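Local structure of ribokinase (Cryptococcus neoformans var. grubii serotype A, 6CW5) at residues 156-170 with 183-195. The protein probably phosphorylates D-ribose at O-5, using ATP and a divalent metal ion, most likely magnesium, to give D-ribose 5-phosphate. Sequence-based numbering, arbitrary orientation.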
ATOM      1  N   LEU A 156      -1.728   9.244  -2.495  1.00 18.28           N
ATOM      2  CA  LEU A 156      -1.685  10.103  -3.691  1.00 18.50           C
ATOM      3  C   LEU A 156      -2.872   9.846  -4.601  1.00 16.52           C
ATOM      4  O   LEU A 156      -3.484  10.790  -5.141  1.00 19.58           O
ATOM      5  CB  LEU A 156      -0.376   9.867  -4.458  1.00 16.97           C
ATOM      6  CG  LEU A 156      -0.275  10.582  -5.821  1.00 19.06           C
ATOM      7  CD1 LEU A 156      -0.279  12.076  -5.598  1.00 18.94           C
ATOM      8  CD2 LEU A 156       1.015  10.155  -6.517  1.00 21.32           C
ATOM      9  N   THR A 157      -3.229   8.580  -4.790  1.00 19.43           N
ATOM     10  CA  THR A 157      -4.379   8.265  -5.645  1.00 17.60           C
ATOM     11  C   THR A 157      -5.662   8.820  -5.057  1.00 23.68           C
ATOM     12  O   THR A 157      -6.499   9.400  -5.777  1.00 22.48           O
ATOM     13  CB  THR A 157      -4.461   6.747  -5.824  1.00 19.63           C
ATOM     14  OG1 THR A 157      -3.246   6.300  -6.459  1.00 19.65           O
ATOM     15  CG2 THR A 157      -5.656   6.378  -6.712  1.00 19.53           C
ATOM     16  N   ALA A 158      -5.837   8.674  -3.743  1.00 20.51           N
ATOM     17  CA  ALA A 158      -7.019   9.232  -3.097  1.00 22.23           C
ATOM     18  C   ALA A 158      -7.053  10.750  -3.232  1.00 22.18           C
ATOM     19  O   ALA A 158      -8.135  11.354  -3.376  1.00 23.46           O
ATOM     20  CB  ALA A 158      -7.041   8.829  -1.616  1.00 20.15           C
ATOM     21  N   ALA A 159      -5.883  11.381  -3.153  1.00 20.69           N
ATOM     22  CA  ALA A 159      -5.796  12.826  -3.294  1.00 22.34           C
ATOM     23  C   ALA A 159      -6.198  13.245  -4.702  1.00 21.17           C
ATOM     24  O   ALA A 159      -6.979  14.191  -4.886  1.00 23.26           O
ATOM     25  CB  ALA A 159      -4.370  13.291  -2.962  1.00 22.70           C
ATOM     26  N   GLY A 160      -5.695  12.529  -5.708  1.00 23.81           N
ATOM     27  CA  GLY A 160      -5.971  12.914  -7.082  1.00 20.20           C
ATOM     28  C   GLY A 160      -7.386  12.620  -7.490  1.00 23.05           C
ATOM     29  O   GLY A 160      -7.931  13.290  -8.374  1.00 25.41           O
ATOM     30  N   GLN A 161      -8.017  11.629  -6.852  1.00 23.10           N
ATOM     31  CA  GLN A 161      -9.389  11.276  -7.190  1.00 25.42           C
ATOM     32  C   GLN A 161     -10.423  11.967  -6.319  1.00 26.53           C
ATOM     33  O   GLN A 161     -11.617  11.738  -6.518  1.00 26.57           O
ATOM     34  CB  GLN A 161      -9.575   9.762  -7.108  1.00 28.67           C
ATOM     35  CG  GLN A 161      -8.689   9.033  -8.102  1.00 25.53           C
ATOM     36  CD  GLN A 161      -8.863   7.542  -8.047  1.00 31.86           C
ATOM     37  OE1 GLN A 161      -9.298   6.975  -7.030  1.00 31.01           O
ATOM     38  NE2 GLN A 161      -8.524   6.886  -9.138  1.00 26.37           N
ATOM     39  N   SER A 162     -10.008  12.816  -5.389  1.00 24.81           N
ATOM     40  CA  SER A 162     -10.969  13.577  -4.608  1.00 25.60           C
ATOM     41  C   SER A 162     -11.647  14.633  -5.468  1.00 30.74           C
ATOM     42  O   SER A 162     -11.184  14.989  -6.555  1.00 31.18           O
ATOM     43  CB  SER A 162     -10.307  14.258  -3.417  1.00 25.36           C
ATOM     44  OG  SER A 162      -9.699  13.285  -2.587  1.00 31.36           O
ATOM     45  N   SER A 163     -12.744  15.153  -4.936  1.00 33.50           N
ATOM     46  CA  SER A 163     -13.606  16.097  -5.642  1.00 36.02           C
ATOM     47  C   SER A 163     -13.739  17.343  -4.781  1.00 39.72           C
ATOM     48  O   SER A 163     -14.487  17.330  -3.787  1.00 40.27           O
ATOM     49  CB  SER A 163     -14.969  15.465  -5.903  1.00 44.96           C
ATOM     50  OG  SER A 163     -15.532  15.961  -7.097  1.00 55.29           O
ATOM     51  N   PRO A 164     -12.994  18.423  -5.071  1.00 39.04           N
ATOM     52  CA  PRO A 164     -11.942  18.553  -6.079  1.00 37.73           C
ATOM     53  C   PRO A 164     -10.661  17.828  -5.648  1.00 30.53           C
ATOM     54  O   PRO A 164     -10.533  17.507  -4.460  1.00 30.43           O
ATOM     55  CB  PRO A 164     -11.714  20.056  -6.129  1.00 41.94           C
ATOM     56  CG  PRO A 164     -11.936  20.466  -4.732  1.00 42.70           C
ATOM     57  CD  PRO A 164     -13.107  19.653  -4.270  1.00 44.74           C
ATOM     58  N   PRO A 165      -9.737  17.588  -6.577  1.00 31.07           N
ATOM     59  CA  PRO A 165      -8.480  16.929  -6.202  1.00 25.33           C
ATOM     60  C   PRO A 165      -7.683  17.776  -5.220  1.00 30.12           C
ATOM     61  O   PRO A 165      -7.665  19.006  -5.301  1.00 31.29           O
ATOM     62  CB  PRO A 165      -7.731  16.796  -7.540  1.00 27.86           C
ATOM     63  CG  PRO A 165      -8.762  16.945  -8.598  1.00 34.67           C
ATOM     64  CD  PRO A 165      -9.817  17.854  -8.031  1.00 35.54           C
ATOM     65  N   LEU A 166      -6.999  17.109  -4.300  1.00 26.86           N
ATOM     66  CA  LEU A 166      -6.068  17.836  -3.454  1.00 24.35           C
ATOM     67  C   LEU A 166      -4.886  18.304  -4.282  1.00 25.51           C
ATOM     68  O   LEU A 166      -4.595  17.765  -5.347  1.00 25.28           O
ATOM     69  CB  LEU A 166      -5.537  16.955  -2.319  1.00 21.42           C
ATOM     70  CG  LEU A 166      -6.467  16.808  -1.102  1.00 25.89           C
ATOM     71  CD1 LEU A 166      -7.768  16.117  -1.438  1.00 25.98           C
ATOM     72  CD2 LEU A 166      -5.728  16.015  -0.059  1.00 24.85           C
ATOM     73  N   THR A 167      -4.166  19.277  -3.750  1.00 21.40           N
ATOM     74  CA  THR A 167      -2.862  19.635  -4.288  1.00 20.27           C
ATOM     75  C   THR A 167      -1.840  18.707  -3.652  1.00 25.33           C
ATOM     76  O   THR A 167      -1.622  18.758  -2.438  1.00 25.28           O
ATOM     77  CB  THR A 167      -2.542  21.092  -3.983  1.00 25.29           C
ATOM     78  OG1 THR A 167      -3.509  21.942  -4.606  1.00 26.78           O
ATOM     79  CG2 THR A 167      -1.162  21.428  -4.504  1.00 25.66           C
ATOM     80  N   SER A 168      -1.241  17.832  -4.444  1.00 19.18           N
ATOM     81  CA  SER A 168      -0.314  16.848  -3.895  1.00 19.27           C
ATOM     82  C   SER A 168       1.111  17.201  -4.299  1.00 19.45           C
ATOM     83  O   SER A 168       1.355  17.647  -5.421  1.00 20.67           O
ATOM     84  CB  SER A 168      -0.662  15.448  -4.375  1.00 22.75           C
ATOM     85  OG  SER A 168      -0.779  15.483  -5.788  1.00 25.83           O
ATOM     86  N   VAL A 169       2.049  16.954  -3.388  1.00 18.85           N
ATOM     87  CA  VAL A 169       3.449  17.346  -3.529  1.00 18.02           C
ATOM     88  C   VAL A 169       4.288  16.141  -3.140  1.00 22.27           C
ATOM     89  O   VAL A 169       4.087  15.572  -2.066  1.00 18.82           O
ATOM     90  CB  VAL A 169       3.779  18.561  -2.635  1.00 23.54           C
ATOM     91  CG1 VAL A 169       5.225  18.969  -2.788  1.00 22.59           C
ATOM     92  CG2 VAL A 169       2.870  19.736  -2.966  1.00 25.47           C
ATOM     93  N   PHE A 170       5.199  15.724  -4.025  1.00 18.82           N
ATOM     94  CA  PHE A 170       5.947  14.484  -3.818  1.00 17.70           C
ATOM     95  C   PHE A 170       7.438  14.760  -3.915  1.00 23.70           C
ATOM     96  O   PHE A 170       7.880  15.463  -4.827  1.00 21.07           O
ATOM     97  CB  PHE A 170       5.520  13.478  -4.868  1.00 17.88           C
ATOM     98  CG  PHE A 170       6.305  12.185  -4.887  1.00 21.16           C
ATOM     99  CD1 PHE A 170       6.441  11.401  -3.750  1.00 23.54           C
ATOM    100  CD2 PHE A 170       6.801  11.697  -6.099  1.00 20.44           C
ATOM    101  CE1 PHE A 170       7.102  10.182  -3.802  1.00 15.99           C
ATOM    102  CE2 PHE A 170       7.482  10.497  -6.150  1.00 20.13           C
ATOM    103  CZ  PHE A 170       7.614   9.720  -5.003  1.00 16.43           C
ATOM    104  N   GLU A 183       6.056   3.353 -13.396  1.00 17.96           N
ATOM    105  CA  GLU A 183       4.676   2.930 -13.156  1.00 17.55           C
ATOM    106  C   GLU A 183       3.942   3.860 -12.207  1.00 22.31           C
ATOM    107  O   GLU A 183       2.764   3.629 -11.921  1.00 22.04           O
ATOM    108  CB  GLU A 183       4.675   1.502 -12.585  1.00 19.72           C
ATOM    109  CG  GLU A 183       5.098   0.478 -13.654  1.00 24.30           C
ATOM    110  CD  GLU A 183       5.700  -0.783 -13.075  1.00 43.52           C
ATOM    111  OE1 GLU A 183       5.300  -1.168 -11.956  1.00 44.31           O
ATOM    112  OE2 GLU A 183       6.584  -1.373 -13.747  1.00 44.54           O
ATOM    113  N   PHE A 184       4.634   4.870 -11.694  1.00 17.78           N
ATOM    114  CA  PHE A 184       4.064   5.786 -10.716  1.00 17.56           C
ATOM    115  C   PHE A 184       2.924   6.598 -11.331  1.00 19.63           C
ATOM    116  O   PHE A 184       2.983   6.982 -12.512  1.00 20.51           O
ATOM    117  CB  PHE A 184       5.195   6.677 -10.203  1.00 16.76           C
ATOM    118  CG  PHE A 184       4.885   7.423  -8.940  1.00 19.54           C
ATOM    119  CD1 PHE A 184       5.153   6.852  -7.694  1.00 19.97           C
ATOM    120  CD2 PHE A 184       4.394   8.717  -9.000  1.00 14.33           C
ATOM    121  CE1 PHE A 184       4.895   7.546  -6.522  1.00 20.05           C
ATOM    122  CE2 PHE A 184       4.146   9.441  -7.821  1.00 19.34           C
ATOM    123  CZ  PHE A 184       4.390   8.846  -6.589  1.00 19.31           C
ATOM    124  N   PRO A 185       1.834   6.844 -10.573  1.00 18.89           N
ATOM    125  CA  PRO A 185       0.662   7.547 -11.129  1.00 17.27           C
ATOM    126  C   PRO A 185       0.878   9.057 -11.156  1.00 22.07           C
ATOM    127  O   PRO A 185       0.264   9.816 -10.422  1.00 20.04           O
ATOM    128  CB  PRO A 185      -0.458   7.125 -10.173  1.00 20.01           C
ATOM    129  CG  PRO A 185       0.261   7.012  -8.845  1.00 17.32           C
ATOM    130  CD  PRO A 185       1.601   6.373  -9.192  1.00 16.92           C
ATOM    131  N   TRP A 186       1.808   9.496 -12.014  1.00 16.79           N
ATOM    132  CA  TRP A 186       2.137  10.914 -12.120  1.00 20.55           C
ATOM    133  C   TRP A 186       0.919  11.774 -12.406  1.00 21.06           C
ATOM    134  O   TRP A 186       0.909  12.957 -12.046  1.00 22.36           O
ATOM    135  CB  TRP A 186       3.169  11.121 -13.229  1.00 18.30           C
ATOM    136  CG  TRP A 186       4.433  10.361 -12.910  1.00 17.16           C
ATOM    137  CD1 TRP A 186       4.889   9.242 -13.544  1.00 17.48           C
ATOM    138  CD2 TRP A 186       5.369  10.647 -11.863  1.00 17.99           C
ATOM    139  NE1 TRP A 186       6.060   8.821 -12.960  1.00 16.41           N
ATOM    140  CE2 TRP A 186       6.383   9.666 -11.932  1.00 16.08           C
ATOM    141  CE3 TRP A 186       5.462  11.644 -10.879  1.00 19.77           C
ATOM    142  CZ2 TRP A 186       7.483   9.642 -11.049  1.00 16.10           C
ATOM    143  CZ3 TRP A 186       6.558  11.628 -10.010  1.00 19.23           C
ATOM    144  CH2 TRP A 186       7.550  10.625 -10.099  1.00 20.77           C
ATOM    145  N   LYS A 187      -0.089  11.228 -13.085  1.00 21.31           N
ATOM    146  CA  LYS A 187      -1.231  12.072 -13.421  1.00 24.87           C
ATOM    147  C   LYS A 187      -1.930  12.626 -12.190  1.00 24.53           C
ATOM    148  O   LYS A 187      -2.628  13.636 -12.312  1.00 25.72           O
ATOM    149  CB  LYS A 187      -2.243  11.315 -14.285  1.00 24.17           C
ATOM    150  CG  LYS A 187      -2.848  10.102 -13.611  1.00 21.64           C
ATOM    151  CD  LYS A 187      -3.797   9.371 -14.525  1.00 29.52           C
ATOM    152  CE  LYS A 187      -4.286   8.091 -13.876  1.00 38.09           C
ATOM    153  NZ  LYS A 187      -5.231   7.372 -14.771  1.00 44.56           N
ATOM    154  N   HIS A 188      -1.778  11.997 -11.014  1.00 19.85           N
ATOM    155  CA  HIS A 188      -2.433  12.468  -9.789  1.00 22.62           C
ATOM    156  C   HIS A 188      -1.633  13.518  -9.047  1.00 23.75           C
ATOM    157  O   HIS A 188      -2.143  14.109  -8.087  1.00 25.51           O
ATOM    158  CB  HIS A 188      -2.678  11.290  -8.821  1.00 20.43           C
ATOM    159  CG  HIS A 188      -3.639  10.282  -9.359  1.00 24.82           C
ATOM    160  ND1 HIS A 188      -4.809  10.647  -9.989  1.00 25.45           N
ATOM    161  CD2 HIS A 188      -3.607   8.926  -9.373  1.00 23.58           C
ATOM    162  CE1 HIS A 188      -5.460   9.559 -10.364  1.00 25.93           C
ATOM    163  NE2 HIS A 188      -4.754   8.504  -9.995  1.00 29.01           N
ATOM    164  N   LEU A 189      -0.403  13.768  -9.462  1.00 19.09           N
ATOM    165  CA  LEU A 189       0.532  14.565  -8.683  1.00 18.13           C
ATOM    166  C   LEU A 189       0.508  16.019  -9.133  1.00 27.09           C
ATOM    167  O   LEU A 189       0.653  16.305 -10.326  1.00 22.68           O
ATOM    168  CB  LEU A 189       1.945  14.008  -8.838  1.00 20.48           C
ATOM    169  CG  LEU A 189       2.969  14.740  -8.012  1.00 21.82           C
ATOM    170  CD1 LEU A 189       2.688  14.492  -6.531  1.00 19.41           C
ATOM    171  CD2 LEU A 189       4.357  14.192  -8.412  1.00 19.92           C
ATOM    172  N   SER A 190       0.359  16.941  -8.177  1.00 20.65           N
ATOM    173  CA  SER A 190       0.380  18.353  -8.566  1.00 21.68           C
ATOM    174  C   SER A 190       1.799  18.888  -8.701  1.00 25.71           C
ATOM    175  O   SER A 190       2.073  19.677  -9.616  1.00 20.93           O
ATOM    176  CB  SER A 190      -0.375  19.219  -7.555  1.00 26.74           C
ATOM    177  OG  SER A 190      -1.644  18.658  -7.222  1.00 24.89           O
ATOM    178  N   TRP A 191       2.686  18.526  -7.766  1.00 25.14           N
ATOM    179  CA  TRP A 191       4.042  19.069  -7.725  1.00 21.09           C
ATOM    180  C   TRP A 191       5.057  17.984  -7.423  1.00 21.64           C
ATOM    181  O   TRP A 191       4.884  17.216  -6.474  1.00 19.75           O
ATOM    182  CB  TRP A 191       4.185  20.156  -6.659  1.00 18.56           C
ATOM    183  CG  TRP A 191       3.520  21.443  -7.027  1.00 20.69           C
ATOM    184  CD1 TRP A 191       2.298  21.893  -6.627  1.00 25.49           C
ATOM    185  CD2 TRP A 191       4.071  22.453  -7.872  1.00 22.66           C
ATOM    186  NE1 TRP A 191       2.055  23.143  -7.177  1.00 23.74           N
ATOM    187  CE2 TRP A 191       3.135  23.499  -7.948  1.00 24.78           C
ATOM    188  CE3 TRP A 191       5.280  22.567  -8.574  1.00 23.64           C
ATOM    189  CZ2 TRP A 191       3.365  24.656  -8.693  1.00 29.75           C
ATOM    190  CZ3 TRP A 191       5.515  23.719  -9.309  1.00 26.07           C
ATOM    191  CH2 TRP A 191       4.554  24.746  -9.366  1.00 28.11           C
ATOM    192  N   LEU A 192       6.128  17.949  -8.209  1.00 19.60           N
ATOM    193  CA  LEU A 192       7.292  17.119  -7.914  1.00 18.20           C
ATOM    194  C   LEU A 192       8.405  18.031  -7.417  1.00 22.98           C
ATOM    195  O   LEU A 192       8.729  19.021  -8.077  1.00 22.62           O
ATOM    196  CB  LEU A 192       7.748  16.367  -9.172  1.00 17.02           C
ATOM    197  CG  LEU A 192       9.123  15.677  -9.128  1.00 20.73           C
ATOM    198  CD1 LEU A 192       9.036  14.410  -8.239  1.00 17.69           C
ATOM    199  CD2 LEU A 192       9.575  15.300 -10.544  1.00 19.53           C
ATOM    200  N   ILE A 193       9.013  17.685  -6.280  1.00 22.17           N
ATOM    201  CA  ILE A 193      10.166  18.411  -5.754  1.00 23.58           C
ATOM    202  C   ILE A 193      11.364  17.473  -5.786  1.00 21.47           C
ATOM    203  O   ILE A 193      11.359  16.427  -5.120  1.00 20.18           O
ATOM    204  CB  ILE A 193       9.938  18.927  -4.326  1.00 22.39           C
ATOM    205  CG1 ILE A 193       8.695  19.796  -4.248  1.00 27.88           C
ATOM    206  CG2 ILE A 193      11.154  19.771  -3.889  1.00 25.65           C
ATOM    207  CD1 ILE A 193       8.521  20.424  -2.849  1.00 32.40           C
ATOM    208  N   VAL A 194      12.396  17.859  -6.533  1.00 18.91           N
ATOM    209  CA  VAL A 194      13.633  17.086  -6.666  1.00 16.83           C
ATOM    210  C   VAL A 194      14.825  18.025  -6.586  1.00 19.49           C
ATOM    211  O   VAL A 194      14.698  19.230  -6.794  1.00 24.90           O
ATOM    212  CB  VAL A 194      13.693  16.325  -8.015  1.00 19.65           C
ATOM    213  CG1 VAL A 194      12.713  15.145  -7.991  1.00 21.54           C
ATOM    214  CG2 VAL A 194      13.388  17.280  -9.220  1.00 18.92           C
ATOM    215  N   ASN A 195      16.018  17.454  -6.307  1.00 17.72           N
ATOM    216  CA  ASN A 195      17.273  18.137  -6.597  1.00 21.28           C
ATOM    217  C   ASN A 195      17.778  17.653  -7.954  1.00 22.06           C
ATOM    218  O   ASN A 195      17.166  16.791  -8.583  1.00 21.23           O
ATOM    219  CB  ASN A 195      18.299  17.909  -5.468  1.00 25.21           C
ATOM    220  CG  ASN A 195      18.617  16.427  -5.240  1.00 26.78           C
ATOM    221  OD1 ASN A 195      18.730  15.661  -6.189  1.00 24.61           O
ATOM    222  ND2 ASN A 195      18.751  16.022  -3.973  1.00 24.96           N
TER
HETATM  223  O   HOH W   1      -5.954  12.824 -11.144  0.51 21.59           O
HETATM  224  O   HOH W   2      -3.493  15.230  -6.055  1.00 23.99           O
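F170 and F184 approach from opposite directions and overlap as an offset stack, ring centroids 4.6 Å apart and planes 14° from parallel. F184 CZ lies over one face of the F170 ring, toward its rim, while the six-membered ring of W186 meets the edge of F170 close to its plane. Nearer the backbone, F170 CB rests on L189 CD1 at 3.4 Å. L156 reaches across from helix 149-161 with its CG turned opposite the backbone N (chi1 173°), which sets CD2 3.5 Å from F184 CE2, while CD1 packs on L189 CD1. Farther along that helix, the H188 ring packs obliquely against T157, G160 and Q161; side-chain-less G160 lets H188 ND1 come to 3.9 Å from G160 CA.

Strands 167-170 and 191-195 illustrate the beta-alpha-beta crossover: neighbouring parallel strands of the large central sheet of the PfkB-family fold, joined through helix 178-183. F170 N binds W191 O, and I193 N binds F170 O almost straight, at 176°. V169 and W191 share the opposite sheet face from F170, on the side covered by helix 279-292; V169 CG1 touches I193 CD1 at 3.6 Å. Strand 191-195 ends at N195, which binds ADP in this protein, though none is bound here; its OD1 caps helix 196-205 at E198 N.

Where the pairing begins, two serines interlock. S168 N donates to S190 OG at 2.9 Å, and S190 N returns a bond to S168 OG at 3.0 Å. A water donates to the carbonyls of L166 and H188 and also meets S168 OG; a second lies in the H188 ring plane, 2.7 Å from H188 ND1.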